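Local coordinates for protein taurocyamine kinase (Schistosoma mansoni, PDB 4WOD) that reversibly transfers a phosphate group between ATP and taurocyamine, a magnesium-dependent reaction of the ATP:guanido phosphotransferase family, at residues A[294-297]-A[298-302]; A[321-324]-A[325-328]. The protein carries 4 engineered substitutions. All blocks are in the same frame, centred on the assembly; numbering follows the deposited sequence.

Contact 1: A[294-297]-A[298-302]; sequences KEIC and EKHGI
His300 folds back over the last turn of helix 293-299 and closes its ring onto the carbonyl of Ile296. The donor is ND1, 2.7 Å from Ile296 O with a nearly straight N-H···O angle of 164°. The oxygen lies close to the imidazole plane, at the ring edge, whereas ND1 sits above the plane of the carbonyl rather than on a lone pair. With CG beside its own backbone N (chi1 -69°), the ring runs alongside the Ile296 side chain, whose CG2 branch is 3.9 Å from His300 ND1. Ile296 O thus gains a side-chain donor near the helix end; its backbone bonds from the N atoms of Lys299 and His300 are both weak.

Two regular helical bonds precede the cap: Glu298 N to Lys294 O at 3.0 Å and Lys299 N to Glu295 O at 2.9 Å. A Schellman motif follows. Gly301, at positive phi, is the C-prime residue: Gly301 N turns back to Glu298 O, and Ile302 N reaches Cys297 O at 2.9 Å. That same Cys297 O accepts His300 N at 2.8 Å, the two donors arriving from opposite faces of the carbonyl plane. Cys297 CB and Ile302 CB complete the wrap as an apolar pair 4.2 Å apart.

Glu298 O, already the acceptor of Gly301 N, also takes a hydrogen bond from Lys324 NZ. The chain continues directly into edge strand 302-306, against which Cys297 packs at Pro304. Helix 331-355 meets His300 and Ile302 through Leu345, while Ile296 faces Arg414 and Tyr418 of helix 409-418, so the helix end lies among the edge strand, helix 331-355 and, through Ile296, helix 409-418 of the second repeat.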
# COMPACT_ATOMS: atom_id res chain seq x y z
N LYS A 294 2.33 2.14 5.33
CA LYS A 294 1.10 2.92 5.11
C LYS A 294 -0.16 2.23 5.64
O LYS A 294 -0.99 2.86 6.30
CB LYS A 294 0.93 3.22 3.61
CG LYS A 294 2.05 4.07 3.02
CD LYS A 294 2.04 5.48 3.58
CE LYS A 294 3.17 6.35 3.01
NZ LYS A 294 3.05 6.62 1.55
N GLU A 295 -0.31 0.94 5.36
CA GLU A 295 -1.50 0.22 5.76
C GLU A 295 -1.54 0.12 7.28
O GLU A 295 -2.61 0.25 7.88
CB GLU A 295 -1.56 -1.17 5.12
CG GLU A 295 -1.78 -1.17 3.58
CD GLU A 295 -0.57 -0.63 2.79
OE1 GLU A 295 0.55 -0.56 3.34
OE2 GLU A 295 -0.75 -0.26 1.60
N ILE A 296 -0.37 -0.10 7.88
CA ILE A 296 -0.26 -0.18 9.34
C ILE A 296 -0.76 1.11 9.98
O ILE A 296 -1.58 1.08 10.90
CB ILE A 296 1.18 -0.46 9.78
CG1 ILE A 296 1.63 -1.84 9.28
CG2 ILE A 296 1.29 -0.41 11.31
CD1 ILE A 296 2.98 -2.27 9.79
N CYS A 297 -0.29 2.25 9.46
CA CYS A 297 -0.77 3.56 9.94
C CYS A 297 -2.28 3.73 9.78
O CYS A 297 -2.98 4.03 10.76
CB CYS A 297 -0.06 4.71 9.21
SG CYS A 297 1.73 4.84 9.48
N GLU A 298 -2.78 3.56 8.56
CA GLU A 298 -4.20 3.68 8.31
C GLU A 298 -5.04 2.80 9.24
O GLU A 298 -6.12 3.20 9.68
CB GLU A 298 -4.51 3.33 6.85
CG GLU A 298 -5.98 3.00 6.62
CD GLU A 298 -6.29 2.71 5.16
OE1 GLU A 298 -5.45 2.06 4.49
OE2 GLU A 298 -7.38 3.14 4.69
N LYS A 299 -4.52 1.62 9.58
CA LYS A 299 -5.28 0.71 10.43
C LYS A 299 -5.31 1.23 11.87
O LYS A 299 -6.20 0.88 12.65
CB LYS A 299 -4.69 -0.70 10.36
CG LYS A 299 -5.41 -1.69 11.26
CD LYS A 299 -5.50 -3.06 10.61
CE LYS A 299 -6.48 -3.93 11.37
NZ LYS A 299 -7.81 -3.28 11.47
N HIS A 300 -4.35 2.08 12.22
CA HIS A 300 -4.36 2.73 13.53
C HIS A 300 -4.96 4.14 13.48
O HIS A 300 -4.84 4.91 14.44
CB HIS A 300 -2.94 2.77 14.09
CG HIS A 300 -2.42 1.43 14.47
ND1 HIS A 300 -1.73 0.61 13.60
CD2 HIS A 300 -2.51 0.73 15.63
CE1 HIS A 300 -1.41 -0.52 14.21
NE2 HIS A 300 -1.88 -0.47 15.45
N GLY A 301 -5.63 4.47 12.37
CA GLY A 301 -6.32 5.75 12.25
C GLY A 301 -5.37 6.90 11.98
O GLY A 301 -5.66 8.05 12.29
N ILE A 302 -4.21 6.58 11.41
CA ILE A 302 -3.15 7.55 11.23
C ILE A 302 -2.78 7.70 9.74
O ILE A 302 -2.74 6.71 8.99
CB ILE A 302 -1.89 7.15 12.05
CG1 ILE A 302 -2.20 7.23 13.55
CG2 ILE A 302 -0.71 8.10 11.76
CD1 ILE A 302 -2.62 8.62 14.03

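Contact 2: A[321-324]-A[325-328]; sequences LSNK and RRLG
Asn323 and Arg326 lie roughly perpendicular where strand 318-323, in the antiparallel sheet of the phosphagen kinase catalytic domain, gives way to the loop before helix 331-355. The amide and guanidinium planes are inclined by 47°. Arg326 bends at chi2 (-84°), which curls its guanidinium back to the strand end, where NH1 donates to Asn323 O at 2.8 Å. The oxygen lies at the guanidinium edge, near its plane, while NH1 stands above the carbonyl plane. Asn323 ND2 gives a hydrogen bond to Arg325 O at 2.8 Å, the acceptor close to the amide plane. The amide is held further by strand 277-283 and its approach: OD1 takes Ala278 N, and ND2 also reaches Leu276 O.

Lys324 and Arg325 instead extend together in one direction. Lys324 CE lies over one guanidinium face, 3.9 Å from Arg325 NH2 and displaced from the centre of the group. The two charged ends are close, but Lys324 NZ is hydrogen-bonded to Glu298 O, whose dipole may partly offset the repulsion, and a water is weakly bonded to both Lys324 NZ and Arg325 NH2. On the Arg326 side, another water donates to Asn323 O and lies 2.8 Å from Ser322 OG.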
# COMPACT_ATOMS: atom_id res chain seq x y z
N LEU A 321 2.98 12.26 11.49
CA LEU A 321 1.91 11.32 11.75
C LEU A 321 0.72 12.09 12.29
O LEU A 321 0.86 12.74 13.31
CB LEU A 321 2.33 10.26 12.78
CG LEU A 321 3.59 9.47 12.45
CD1 LEU A 321 3.95 8.57 13.62
CD2 LEU A 321 3.36 8.64 11.19
N SER A 322 -0.43 12.02 11.62
CA SER A 322 -1.63 12.74 12.08
C SER A 322 -2.91 11.87 12.05
O SER A 322 -2.94 10.83 11.40
CB SER A 322 -1.84 13.99 11.23
OG SER A 322 -1.97 13.68 9.86
N ASN A 323 -3.96 12.30 12.75
CA ASN A 323 -5.27 11.69 12.60
C ASN A 323 -5.67 11.65 11.13
O ASN A 323 -5.52 12.64 10.43
CB ASN A 323 -6.34 12.45 13.41
CG ASN A 323 -6.33 13.96 13.16
OD1 ASN A 323 -5.39 14.67 13.53
ND2 ASN A 323 -7.43 14.47 12.56
N LYS A 324 -6.15 10.50 10.66
CA LYS A 324 -6.58 10.44 9.26
C LYS A 324 -7.97 11.03 9.06
O LYS A 324 -8.35 11.36 7.95
CB LYS A 324 -6.55 8.99 8.75
CG LYS A 324 -7.64 8.09 9.34
CD LYS A 324 -7.55 6.65 8.81
CE LYS A 324 -8.69 5.78 9.35
NZ LYS A 324 -8.53 4.34 8.98
N ARG A 325 -8.74 11.18 10.14
CA ARG A 325 -10.13 11.60 9.98
C ARG A 325 -10.33 13.07 10.25
O ARG A 325 -9.67 13.65 11.10
CB ARG A 325 -11.05 10.78 10.89
CG ARG A 325 -11.26 9.37 10.43
CD ARG A 325 -12.28 8.64 11.31
NE ARG A 325 -12.19 7.19 11.22
CZ ARG A 325 -12.59 6.48 10.17
NH1 ARG A 325 -13.10 7.10 9.11
NH2 ARG A 325 -12.48 5.15 10.18
N ARG A 326 -11.24 13.68 9.50
CA ARG A 326 -11.63 15.08 9.73
C ARG A 326 -13.14 15.22 9.89
O ARG A 326 -13.63 16.06 10.66
CB ARG A 326 -11.20 15.98 8.56
CG ARG A 326 -9.73 15.93 8.19
CD ARG A 326 -8.88 16.86 9.04
NE ARG A 326 -7.50 16.86 8.56
CZ ARG A 326 -6.65 15.85 8.75
NH1 ARG A 326 -7.01 14.75 9.42
NH2 ARG A 326 -5.42 15.94 8.25
N LEU A 327 -13.88 14.43 9.12
CA LEU A 327 -15.31 14.60 9.00
C LEU A 327 -16.07 13.45 9.64
O LEU A 327 -15.71 12.28 9.47
CB LEU A 327 -15.69 14.75 7.53
CG LEU A 327 -17.17 14.97 7.18
CD1 LEU A 327 -17.60 16.37 7.57
CD2 LEU A 327 -17.41 14.73 5.71
N GLY A 328 -17.13 13.77 10.38
CA GLY A 328 -17.97 12.74 10.96
C GLY A 328 -17.63 12.33 12.38
O GLY A 328 -18.10 11.30 12.85
O HOH W 1 -3.98 13.97 7.92
O HOH W 2 -10.79 2.69 10.85

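How the contacts relate
From the N terminus, helix 293-299 comes first and contact 1 closes the turn that ends it and starts strand 302-306. Contact 2 follows at the end of strand 318-323, folding the chain into the loop before helix 331-355. The two are in series, neither nested nor crossed, yet they meet because their strands are antiparallel neighbours at the sheet edge. Lys324 joins them through its side chain and through its backbone N, 3.0 Å from Gly301 O. Ile302 adds apolar packing, its CG2 lying 3.9 Å from Leu321 CB. Together they tie the helix end, the two strands and helix 331-355.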